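Local atomic coordinates of small archaeal modifier protein 1 (Haloferax volcanii DS2, PDB entry 4HRO), a protein that is attached covalently to lysine residues of target proteins as a ubiquitin-like modifier and also carries sulfur in molybdenum cofactor biosynthesis. Residues K7-L12 / E80-P85; V21-D26 / L35-G40; G27-G32 / E73-G78. All blocks are in the same frame, centred on the assembly; numbering follows the deposited sequence. Where two conformers were deposited one is given.

Contact 1: K7-L12 / E80-P85. With CA (calcium ion), chain C.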
ATOM      1  N   LYS A   7       0.556   7.060   0.087  1.00  5.90           N
ATOM      2  CA  LYS A   7       0.531   7.897  -1.098  1.00  6.31           C
ATOM      3  C   LYS A   7       0.500   7.028  -2.330  1.00  6.03           C
ATOM      4  O   LYS A   7       1.198   6.008  -2.407  1.00  7.06           O
ATOM      5  CB  LYS A   7       1.737   8.824  -1.135  1.00  6.36           C
ATOM      6  CG  LYS A   7       1.464  10.102  -0.374  1.00  7.43           C
ATOM      7  CD  LYS A   7       2.592  11.080  -0.504  1.00  7.96           C
ATOM      8  CE  LYS A   7       2.129  12.481  -0.190  1.00  8.02           C
ATOM      9  NZ  LYS A   7       3.269  13.405  -0.183  1.00  8.65           N
ATOM     10  N   LEU A   8      -0.347   7.438  -3.273  1.00  5.93           N
ATOM     11  CA  LEU A   8      -0.566   6.734  -4.530  1.00  6.25           C
ATOM     12  C   LEU A   8      -0.245   7.663  -5.694  1.00  6.24           C
ATOM     13  O   LEU A   8      -0.381   8.879  -5.586  1.00  6.57           O
ATOM     14  CB  LEU A   8      -2.034   6.327  -4.650  1.00  6.99           C
ATOM     15  CG  LEU A   8      -2.611   5.479  -3.518  1.00  8.46           C
ATOM     16  CD1 LEU A   8      -4.106   5.234  -3.782  1.00 11.63           C
ATOM     17  CD2 LEU A   8      -1.848   4.211  -3.297  1.00 11.56           C
ATOM     18  N   PHE A   9       0.130   7.068  -6.825  1.00  6.55           N
ATOM     19  CA  PHE A   9       0.625   7.797  -7.984  1.00  6.72           C
ATOM     20  C   PHE A   9      -0.000   7.274  -9.255  1.00  6.86           C
ATOM     21  O   PHE A   9      -0.371   6.096  -9.356  1.00  7.88           O
ATOM     22  CB  PHE A   9       2.159   7.728  -8.028  1.00  7.00           C
ATOM     23  CG  PHE A   9       2.778   8.326  -6.815  1.00  5.95           C
ATOM     24  CD1 PHE A   9       3.077   9.675  -6.782  1.00  6.82           C
ATOM     25  CD2 PHE A   9       2.955   7.579  -5.678  1.00  6.71           C
ATOM     26  CE1 PHE A   9       3.577  10.259  -5.637  1.00  7.09           C
ATOM     27  CE2 PHE A   9       3.456   8.159  -4.523  1.00  7.34           C
ATOM     28  CZ  PHE A   9       3.749   9.492  -4.498  1.00  7.69           C
ATOM     29  N   ALA A  10      -0.121   8.181 -10.220  1.00  6.94           N
ATOM     30  CA  ALA A  10      -0.542   7.867 -11.572  1.00  7.76           C
ATOM     31  C   ALA A  10      -1.862   7.083 -11.539  1.00  7.55           C
ATOM     32  O   ALA A  10      -2.831   7.508 -10.903  1.00  7.58           O
ATOM     33  CB  ALA A  10       0.585   7.133 -12.349  1.00  8.98           C
ATOM     34  N   ASP A  11      -1.924   5.947 -12.219  1.00  7.94           N
ATOM     35  CA  ASP A  11      -3.182   5.214 -12.320  1.00  9.13           C
ATOM     36  C   ASP A  11      -3.706   4.705 -10.978  1.00  8.90           C
ATOM     37  O   ASP A  11      -4.918   4.514 -10.810  1.00  9.76           O
ATOM     38  CB  ASP A  11      -3.039   4.052 -13.317  1.00 10.68           C
ATOM     39  CG  ASP A  11      -1.855   3.130 -13.027  1.00 14.89           C
ATOM     40  OD1 ASP A  11      -0.693   3.604 -12.966  1.00 18.35           O
ATOM     41  OD2 ASP A  11      -2.092   1.909 -12.914  1.00 22.27           O
ATOM     42  N   LEU A  12      -2.817   4.441 -10.030  1.00  7.73           N
ATOM     43  CA  LEU A  12      -3.269   3.992  -8.714  1.00  8.23           C
ATOM     44  C   LEU A  12      -4.048   5.098  -7.987  1.00  7.95           C
ATOM     45  O   LEU A  12      -5.101   4.845  -7.401  1.00  8.31           O
ATOM     46  CB  LEU A  12      -2.080   3.512  -7.885  1.00  8.22           C
ATOM     47  CG  LEU A  12      -1.241   2.400  -8.530  1.00  9.16           C
ATOM     48  CD1 LEU A  12      -0.061   2.011  -7.652  1.00 10.49           C
ATOM     49  CD2 LEU A  12      -2.089   1.182  -8.861  1.00 12.98           C
ATOM     50  N   GLU A  80       4.762   6.756   6.634  1.00  6.46           N
ATOM     51  CA  GLU A  80       4.489   7.279   5.316  1.00  6.02           C
ATOM     52  C   GLU A  80       4.801   6.170   4.324  1.00  5.75           C
ATOM     53  O   GLU A  80       5.977   5.883   4.035  1.00  6.81           O
ATOM     54  CB  GLU A  80       5.372   8.504   5.060  1.00  5.94           C
ATOM     55  CG  GLU A  80       5.028   9.623   6.018  1.00  7.07           C
ATOM     56  CD  GLU A  80       5.986  10.792   5.994  1.00  6.77           C
ATOM     57  OE1 GLU A  80       7.086  10.714   5.437  1.00  8.80           O
ATOM     58  OE2 GLU A  80       5.684  11.843   6.571  1.00 10.94           O
ATOM     59  N   LEU A  81       3.757   5.519   3.823  1.00  5.35           N
ATOM     60  CA  LEU A  81       3.894   4.418   2.877  1.00  5.24           C
ATOM     61  C   LEU A  81       3.604   4.954   1.492  1.00  5.51           C
ATOM     62  O   LEU A  81       2.752   5.824   1.327  1.00  5.96           O
ATOM     63  CB  LEU A  81       2.913   3.289   3.244  1.00  5.49           C
ATOM     64  CG  LEU A  81       3.002   2.800   4.700  1.00  6.14           C
ATOM     65  CD1 LEU A  81       1.957   1.704   4.944  1.00  8.01           C
ATOM     66  CD2 LEU A  81       4.392   2.340   5.079  1.00  8.51           C
ATOM     67  N   ALA A  82       4.286   4.438   0.484  1.00  5.54           N
ATOM     68  CA  ALA A  82       4.088   4.894  -0.897  1.00  6.36           C
ATOM     69  C   ALA A  82       3.992   3.704  -1.828  1.00  6.10           C
ATOM     70  O   ALA A  82       4.722   2.712  -1.673  1.00  6.51           O
ATOM     71  CB  ALA A  82       5.201   5.834  -1.346  1.00  7.20           C
ATOM     72  N   LEU A  83       3.111   3.815  -2.811  1.00  6.09           N
ATOM     73  CA  LEU A  83       2.868   2.771  -3.773  1.00  6.38           C
ATOM     74  C   LEU A  83       2.993   3.356  -5.171  1.00  7.03           C
ATOM     75  O   LEU A  83       2.150   4.177  -5.593  1.00  7.09           O
ATOM     76  CB  LEU A  83       1.470   2.197  -3.561  1.00  7.19           C
ATOM     77  CG  LEU A  83       1.131   0.906  -4.295  1.00  7.92           C
ATOM     78  CD1 LEU A  83       1.999  -0.230  -3.823  1.00  9.23           C
ATOM     79  CD2 LEU A  83      -0.329   0.537  -4.105  1.00  9.02           C
ATOM     80  N   PHE A  84       4.038   2.940  -5.887  1.00  8.01           N
ATOM     81  CA  PHE A  84       4.268   3.390  -7.252  1.00  9.08           C
ATOM     82  C   PHE A  84       4.037   2.243  -8.209  1.00  9.20           C
ATOM     83  O   PHE A  84       4.528   1.139  -7.997  1.00  9.13           O
ATOM     84  CB  PHE A  84       5.714   3.878  -7.445  1.00  9.37           C
ATOM     85  CG  PHE A  84       6.045   5.157  -6.737  1.00  9.92           C
ATOM     86  CD1 PHE A  84       5.843   6.366  -7.362  1.00  8.39           C
ATOM     87  CD2 PHE A  84       6.613   5.153  -5.480  1.00 10.15           C
ATOM     88  CE1 PHE A  84       6.168   7.550  -6.740  1.00  9.63           C
ATOM     89  CE2 PHE A  84       6.935   6.336  -4.852  1.00 10.43           C
ATOM     90  CZ  PHE A  84       6.715   7.531  -5.488  1.00  9.77           C
ATOM     91  N   PRO A  85       3.332   2.512  -9.310  1.00  9.34           N
ATOM     92  CA  PRO A  85       3.277   1.510 -10.364  1.00 10.04           C
ATOM     93  C   PRO A  85       4.658   1.314 -11.018  1.00  9.86           C
ATOM     94  O   PRO A  85       5.581   2.090 -10.800  1.00 10.12           O
ATOM     95  CB  PRO A  85       2.239   2.076 -11.331  1.00 10.46           C
ATOM     96  CG  PRO A  85       2.349   3.550 -11.156  1.00 10.94           C
ATOM     97  CD  PRO A  85       2.735   3.795  -9.717  1.00  9.52           C
TER
HETATM   98 CA    CA C 101       7.652  13.085   6.060  1.00  7.15          CA
HETATM   99  O   HOH W   1       9.858  12.262   5.643  1.00 10.11           O
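In the beta-grasp fold that this modifier shares with ubiquitin and ThiS, the first and last strands run parallel at the middle of the sheet, and K7 pairs with A82 near the end of that pairing. K7 uses both of its backbone polar groups: its N donates to L81 O at 2.8 Å, and its O accepts from L83 N at 2.9 Å, with the donor almost in line with the carbonyl. Further on, the chain turns into the following helix. The rings of F9 and F84 form an offset stack on the face of the sheet that carries A82, with centroids 4.1 Å apart and planes only 11° from parallel. F84 CE1 sits over the centre of the F9 ring. On the other face L83, its CG anti to the backbone N (chi1 -168°), lies beside L8 and is crossed at about a right angle by L12, whose CD1 comes within 3.7 Å of L83 CG. L12 CD1 also reaches P85 CD, and D11 OD1 lies 3.5 Å from P85 CG on the same proline ring. Helix 31-41 packs on this face, L38 on L8 and L83, and L35 on L83. At the far end of strand 80-84, E80 grips a calcium ion with both carboxylate oxygens. L83 O is buried without a hydrogen-bonding partner, lying in the plane of the F9 ring at its edge, 3.5 Å from F9 CD2.

Contact 2: V21-D26 / L35-G40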
ATOM      1  N   VAL A  21      -4.294   8.114   1.213  1.00  6.37           N
ATOM      2  CA  VAL A  21      -5.299   7.273   1.851  1.00  6.71           C
ATOM      3  C   VAL A  21      -4.845   6.919   3.248  1.00  6.57           C
ATOM      4  O   VAL A  21      -3.804   6.308   3.439  1.00  7.10           O
ATOM      5  CB  VAL A  21      -5.564   5.960   1.074  1.00  6.99           C
ATOM      6  CG1 VAL A  21      -6.571   5.102   1.815  1.00  8.32           C
ATOM      7  CG2 VAL A  21      -6.047   6.236  -0.333  1.00  8.55           C
ATOM      8  N   ARG A  22      -5.652   7.291   4.236  1.00  7.29           N
ATOM      9  CA  ARG A  22      -5.405   6.938   5.618  1.00  8.07           C
ATOM     10  C   ARG A  22      -5.822   5.502   5.888  1.00  7.54           C
ATOM     11  O   ARG A  22      -6.892   5.074   5.441  1.00  9.11           O
ATOM     12  CB  ARG A  22      -6.205   7.849   6.558  1.00  9.48           C
ATOM     13  CG  ARG A  22      -5.934   9.321   6.414  1.00 11.53           C
ATOM     14  CD  ARG A  22      -6.735  10.113   7.435  1.00 12.32           C
ATOM     15  NE  ARG A  22      -6.636  11.545   7.186  1.00 13.96           N
ATOM     16  CZ  ARG A  22      -7.312  12.478   7.853  1.00 15.37           C
ATOM     17  NH1 ARG A  22      -8.148  12.144   8.830  1.00 17.36           N
ATOM     18  NH2 ARG A  22      -7.143  13.752   7.534  1.00 16.55           N
ATOM     19  N   VAL A  23      -5.002   4.785   6.651  1.00  7.43           N
ATOM     20  CA  VAL A  23      -5.362   3.456   7.134  1.00  7.52           C
ATOM     21  C   VAL A  23      -5.020   3.333   8.615  1.00  7.88           C
ATOM     22  O   VAL A  23      -4.228   4.098   9.158  1.00  8.27           O
ATOM     23  CB  VAL A  23      -4.692   2.294   6.315  1.00  7.37           C
ATOM     24  CG1 VAL A  23      -5.111   2.347   4.847  1.00  8.15           C
ATOM     25  CG2 VAL A  23      -3.158   2.282   6.469  1.00  8.12           C
ATOM     26  N   ASP A  24      -5.628   2.349   9.268  1.00  8.85           N
ATOM     27  CA  ASP A  24      -5.475   2.095  10.711  1.00 10.02           C
ATOM     28  C   ASP A  24      -5.343   0.577  10.853  1.00  9.90           C
ATOM     29  O   ASP A  24      -6.275  -0.153  10.497  1.00 12.57           O
ATOM     30  CB  ASP A  24      -6.718   2.655  11.429  1.00 11.75           C
ATOM     31  CG  ASP A  24      -6.760   2.393  12.919  1.00 14.53           C
ATOM     32  OD1 ASP A  24      -5.763   1.962  13.519  1.00 18.19           O
ATOM     33  OD2 ASP A  24      -7.848   2.652  13.482  1.00 20.82           O
ATOM     34  N   VAL A  25      -4.186   0.105  11.290  1.00  9.23           N
ATOM     35  CA  VAL A  25      -3.878  -1.327  11.249  1.00  9.58           C
ATOM     36  C   VAL A  25      -3.417  -1.856  12.609  1.00  9.33           C
ATOM     37  O   VAL A  25      -3.191  -1.093  13.541  1.00  9.69           O
ATOM     38  CB  VAL A  25      -2.812  -1.615  10.165  1.00  9.88           C
ATOM     39  CG1 VAL A  25      -3.340  -1.237   8.780  1.00 12.11           C
ATOM     40  CG2 VAL A  25      -1.524  -0.878  10.469  1.00 11.03           C
ATOM     41  N   ASP A  26      -3.299  -3.180  12.732  0.80  9.14           N
ATOM     42  CA  ASP A  26      -2.870  -3.776  13.998  0.80  9.43           C
ATOM     43  C   ASP A  26      -1.436  -3.427  14.357  0.80  9.61           C
ATOM     44  O   ASP A  26      -0.638  -2.998  13.509  0.80  9.52           O
ATOM     45  CB  ASP A  26      -2.994  -5.313  13.983  0.80 10.12           C
ATOM     46  CG  ASP A  26      -4.380  -5.801  14.270  0.80 11.86           C
ATOM     47  OD1 ASP A  26      -5.282  -4.984  14.507  0.80 13.25           O
ATOM     48  OD2 ASP A  26      -4.540  -7.031  14.245  0.80 11.89           O
ATOM     49  N   LEU A  35      -0.996  -2.751   3.052  1.00  5.05           N
ATOM     50  CA  LEU A  35      -1.399  -2.720   1.654  1.00  5.45           C
ATOM     51  C   LEU A  35      -2.796  -3.327   1.470  1.00  5.36           C
ATOM     52  O   LEU A  35      -3.623  -2.802   0.729  1.00  5.60           O
ATOM     53  CB  LEU A  35      -0.341  -3.439   0.819  1.00  5.09           C
ATOM     54  CG  LEU A  35      -0.588  -3.512  -0.677  1.00  6.28           C
ATOM     55  CD1 LEU A  35      -0.792  -2.128  -1.301  1.00  7.64           C
ATOM     56  CD2 LEU A  35       0.563  -4.259  -1.345  1.00  7.65           C
ATOM     57  N   ASP A  36      -3.066  -4.422   2.165  1.00  5.67           N
ATOM     58  CA  ASP A  36      -4.395  -5.024   2.133  1.00  6.07           C
ATOM     59  C   ASP A  36      -5.445  -4.089   2.729  1.00  5.29           C
ATOM     60  O   ASP A  36      -6.586  -4.061   2.259  1.00  5.82           O
ATOM     61  CB  ASP A  36      -4.400  -6.355   2.878  1.00  5.88           C
ATOM     62  CG  ASP A  36      -3.818  -7.511   2.059  1.00  6.52           C
ATOM     63  OD1 ASP A  36      -3.541  -7.342   0.841  1.00  7.30           O
ATOM     64  OD2 ASP A  36      -3.645  -8.596   2.662  1.00  6.60           O
ATOM     65  N   ALA A  37      -5.072  -3.302   3.737  1.00  5.98           N
ATOM     66  CA  ALA A  37      -5.996  -2.294   4.287  1.00  6.32           C
ATOM     67  C   ALA A  37      -6.299  -1.211   3.246  1.00  6.55           C
ATOM     68  O   ALA A  37      -7.446  -0.788   3.109  1.00  6.99           O
ATOM     69  CB  ALA A  37      -5.432  -1.691   5.568  1.00  7.33           C
ATOM     70  N   LEU A  38      -5.283  -0.782   2.501  1.00  5.83           N
ATOM     71  CA  LEU A  38      -5.483   0.175   1.419  1.00  6.28           C
ATOM     72  C   LEU A  38      -6.453  -0.378   0.378  1.00  5.92           C
ATOM     73  O   LEU A  38      -7.370   0.305  -0.068  1.00  5.96           O
ATOM     74  CB  LEU A  38      -4.143   0.500   0.767  1.00  6.28           C
ATOM     75  CG  LEU A  38      -4.201   1.238  -0.569  1.00  7.15           C
ATOM     76  CD1 LEU A  38      -4.817   2.623  -0.447  1.00  9.50           C
ATOM     77  CD2 LEU A  38      -2.807   1.340  -1.149  1.00  8.69           C
ATOM     78  N   VAL A  39      -6.241  -1.612  -0.054  1.00  5.90           N
ATOM     79  CA  VAL A  39      -7.090  -2.207  -1.063  1.00  6.44           C
ATOM     80  C   VAL A  39      -8.508  -2.415  -0.509  1.00  6.37           C
ATOM     81  O   VAL A  39      -9.481  -2.200  -1.227  1.00  6.85           O
ATOM     82  CB  VAL A  39      -6.455  -3.496  -1.645  1.00  6.59           C
ATOM     83  CG1 VAL A  39      -7.402  -4.170  -2.626  1.00  7.52           C
ATOM     84  CG2 VAL A  39      -5.114  -3.167  -2.320  1.00  7.46           C
ATOM     85  N   GLY A  40      -8.639  -2.779   0.757  1.00  6.56           N
ATOM     86  CA  GLY A  40      -9.966  -2.854   1.365  1.00  7.34           C
ATOM     87  C   GLY A  40     -10.696  -1.516   1.319  1.00  7.24           C
ATOM     88  O   GLY A  40     -11.917  -1.470   1.093  1.00  8.71           O
TER
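With CG1 anti to the carbonyl carbon in both V23 (chi1 -60°) and V25, these two valines present the same methyl to A37, whose CB points at the strand from the helix. V25 CG1 comes within 3.9 Å of A37 CB, and V23 CG1 lies 4.1 Å from the same carbon, so that one small side chain is shared by two valines two residues apart, on the same face of the strand. V23 CG1 also rests against the helix backbone, 3.9 Å from L38 N, consistent with the short side chain of A37. At the other end, L38 swings its CG anti to the backbone N (chi1 167°), which carries the branched tip to the strand. Its CD1 meets V21 at nearly a right angle, 3.7 Å from V21 CB and almost equally close to both valine methyls. No hydrogen bond links the segments; the contact is wholly apolar, with alternate strand residues facing the helix while R22 and D24 point away from it. The short axes approach to 8.4 Å, and their directions differ by 124°. This is the packing of the beta-grasp helix on its sheet: strand 20-25, at one border, hydrogen-bonds to strand 2-8 through W6, M4 and A2, while helix 31-41 extends across to L83 of strand 80-84, and its L35 touches V49 and its V39 E46, both of helix 46-49.

Contact 3: G27-G32 / E73-G78. With CA (calcium ion), chain D.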
ATOM      1  N   GLY A  27      -1.128  -3.631  15.626  1.00 10.54           N
ATOM      2  CA  GLY A  27       0.184  -3.328  16.166  1.00 10.71           C
ATOM      3  C   GLY A  27       1.328  -4.052  15.515  1.00 10.66           C
ATOM      4  O   GLY A  27       2.383  -3.480  15.375  1.00 10.64           O
ATOM      5  N   ASP A  28       1.120  -5.302  15.103  1.00 10.84           N
ATOM      6  CA  ASP A  28       2.136  -6.075  14.401  1.00 11.25           C
ATOM      7  C   ASP A  28       1.780  -6.240  12.923  1.00 10.07           C
ATOM      8  O   ASP A  28       2.291  -7.137  12.269  1.00 11.23           O
ATOM      9  CB  ASP A  28       2.336  -7.440  15.074  1.00 12.49           C
ATOM     10  CG  ASP A  28       3.066  -7.343  16.417  1.00 15.39           C
ATOM     11  OD1 ASP A  28       3.662  -6.293  16.742  1.00 17.06           O
ATOM     12  OD2 ASP A  28       3.050  -8.343  17.164  1.00 19.92           O
ATOM     13  N   ALA A  29       0.956  -5.346  12.376  1.00  9.31           N
ATOM     14  CA  ALA A  29       0.655  -5.381  10.939  1.00  8.81           C
ATOM     15  C   ALA A  29       1.919  -5.189  10.134  1.00  6.97           C
ATOM     16  O   ALA A  29       2.723  -4.308  10.424  1.00  7.89           O
ATOM     17  CB  ALA A  29      -0.341  -4.298  10.569  1.00  9.43           C
ATOM     18  N   THR A  30       2.068  -5.988   9.095  1.00  6.69           N
ATOM     19  CA  THR A  30       3.178  -5.819   8.168  1.00  6.51           C
ATOM     20  C   THR A  30       2.833  -4.780   7.108  1.00  5.63           C
ATOM     21  O   THR A  30       1.694  -4.330   6.988  1.00  6.05           O
ATOM     22  CB  THR A  30       3.475  -7.136   7.469  1.00  7.19           C
ATOM     23  OG1 THR A  30       2.317  -7.493   6.711  1.00  7.63           O
ATOM     24  CG2 THR A  30       3.833  -8.228   8.464  1.00  8.70           C
ATOM     25  N   VAL A  31       3.818  -4.436   6.299  1.00  5.77           N
ATOM     26  CA  VAL A  31       3.576  -3.609   5.143  1.00  5.61           C
ATOM     27  C   VAL A  31       2.511  -4.229   4.239  1.00  5.72           C
ATOM     28  O   VAL A  31       1.625  -3.531   3.731  1.00  5.52           O
ATOM     29  CB  VAL A  31       4.911  -3.346   4.390  1.00  6.17           C
ATOM     30  CG1 VAL A  31       4.651  -2.737   3.024  1.00  7.36           C
ATOM     31  CG2 VAL A  31       5.837  -2.454   5.242  1.00  7.63           C
ATOM     32  N   GLY A  32       2.581  -5.542   4.040  1.00  5.92           N
ATOM     33  CA  GLY A  32       1.569  -6.263   3.290  1.00  6.00           C
ATOM     34  C   GLY A  32       0.168  -6.151   3.888  1.00  5.62           C
ATOM     35  O   GLY A  32      -0.822  -5.991   3.169  1.00  5.80           O
ATOM     36  N   GLU A  73       7.869  -6.642   6.102  1.00  8.89           N
ATOM     37  CA  GLU A  73       8.443  -5.690   7.051  1.00  9.34           C
ATOM     38  C   GLU A  73       7.399  -5.096   7.976  1.00  8.37           C
ATOM     39  O   GLU A  73       6.210  -5.087   7.678  1.00  7.47           O
ATOM     40  CB  GLU A  73       9.212  -4.587   6.318  1.00 10.08           C
ATOM     41  CG  GLU A  73      10.504  -5.101   5.681  1.00 11.69           C
ATOM     42  CD  GLU A  73      11.239  -4.076   4.850  1.00 12.30           C
ATOM     43  OE1 GLU A  73      11.841  -4.514   3.852  1.00 12.58           O
ATOM     44  OE2 GLU A  73      11.242  -2.862   5.200  1.00 13.88           O
ATOM     45  N   ALA A  74       7.865  -4.601   9.114  1.00  8.42           N
ATOM     46  CA  ALA A  74       7.012  -3.984  10.111  1.00  8.05           C
ATOM     47  C   ALA A  74       6.466  -2.636   9.652  1.00  7.89           C
ATOM     48  O   ALA A  74       6.965  -2.037   8.706  1.00  8.66           O
ATOM     49  CB  ALA A  74       7.790  -3.810  11.416  1.00  9.30           C
ATOM     50  N   THR A  75       5.418  -2.202  10.333  1.00  7.29           N
ATOM     51  CA  THR A  75       4.906  -0.851  10.198  1.00  7.19           C
ATOM     52  C   THR A  75       4.773  -0.245  11.582  1.00  7.40           C
ATOM     53  O   THR A  75       4.764  -0.952  12.591  1.00  7.74           O
ATOM     54  CB  THR A  75       3.523  -0.801   9.505  1.00  6.99           C
ATOM     55  OG1 THR A  75       2.547  -1.499  10.288  1.00  7.27           O
ATOM     56  CG2 THR A  75       3.589  -1.347   8.103  1.00  7.16           C
ATOM     57  N   ALA A  76       4.609   1.069  11.629  1.00  7.77           N
ATOM     58  CA  ALA A  76       4.438   1.785  12.885  1.00  8.56           C
ATOM     59  C   ALA A  76       3.549   3.000  12.688  1.00  8.14           C
ATOM     60  O   ALA A  76       3.463   3.557  11.603  1.00  7.35           O
ATOM     61  CB  ALA A  76       5.794   2.194  13.436  1.00 10.55           C
ATOM     62  N   ALA A  77       2.915   3.423  13.772  1.00  8.39           N
ATOM     63  CA  ALA A  77       2.126   4.637  13.784  1.00  8.40           C
ATOM     64  C   ALA A  77       2.910   5.795  13.199  1.00  8.64           C
ATOM     65  O   ALA A  77       4.087   5.979  13.506  1.00  9.58           O
ATOM     66  CB  ALA A  77       1.698   4.954  15.200  1.00  9.72           C
ATOM     67  N   GLY A  78       2.245   6.544  12.326  1.00  8.59           N
ATOM     68  CA  GLY A  78       2.854   7.703  11.686  1.00  9.19           C
ATOM     69  C   GLY A  78       3.606   7.387  10.403  1.00  8.43           C
ATOM     70  O   GLY A  78       4.133   8.294   9.761  1.00  9.58           O
TER
HETATM   71 CA    CA D 102       4.138  -2.443  14.287  1.00  9.28          CA
HETATM   72  O   HOH W   2       5.088  -4.214  15.659  1.00 13.80           O
HETATM   73  O   HOH W   3       4.327  -4.095  12.564  1.00  8.88           O
HETATM   74  O   HOH W   4       2.069  -1.786  13.078  1.00  9.24           O
HETATM   75  O   HOH W   5       3.943  -0.835  15.990  1.00 13.36           O
HETATM   76  O   HOH W   6       6.494  -2.073  14.482  1.00 11.67           O
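T75 and V31 meet in the close-packed half of this contact, where the loop before strand 80-84 lies against the start of helix 31-41 in the beta-grasp fold. V31 N donates to E73 O at 2.8 Å, and V31 CG2 rests 3.8 Å from T75 CG2, with the side chain of V62 adding to the apolar cover. The T75 side chain is split between two environments. At chi1 62° its OG1 stands between the backbone N and the carbonyl carbon, and from there it donates to A29 O at 2.8 Å, arriving well above the carbonyl plane; CG2 meanwhile turns to V31. T30 N-caps the helix, its OG1 accepting from D33 N.

Toward G27 the two segments separate and calcium with its waters bridges them. G27 O lies 4.5 Å from T75 O. Both of these carbonyl oxygens bind the ion, each at 2.3 Å, and five waters complete a sevenfold shell. Three of these waters are also hydrogen-bonded to the protein: one donates to D28 OD1, another to T75 OG1, and a third donates to A29 O while accepting from T75 N. With two carbonyls as its sole direct protein ligands here, the ion is held largely through water. The D28 carboxylate acts from the second shell, where its negative charge probably helps to offset that of the metal.

How the contacts relate
From the N terminus, the chain runs through strand 2-8 into 7-12, which meets 80-85 near the C terminus; contact 1 thus spans the 67 residues between its segments and encloses both other contacts. Contact 2 closes the short strand-to-helix connection between 21-26 and 35-40. Segment 27-32 lies within that connection and packs against the distant 73-78, so contacts 2 and 3 cross. Contacts 1 and 2 meet in the core, where their leucines pack together under the helix and L8 also touches V21. Contacts 2 and 3 share helix 31-41 and touch between V25 and T75. Together they tie the central and border strands, the helix and the calcium-binding loops.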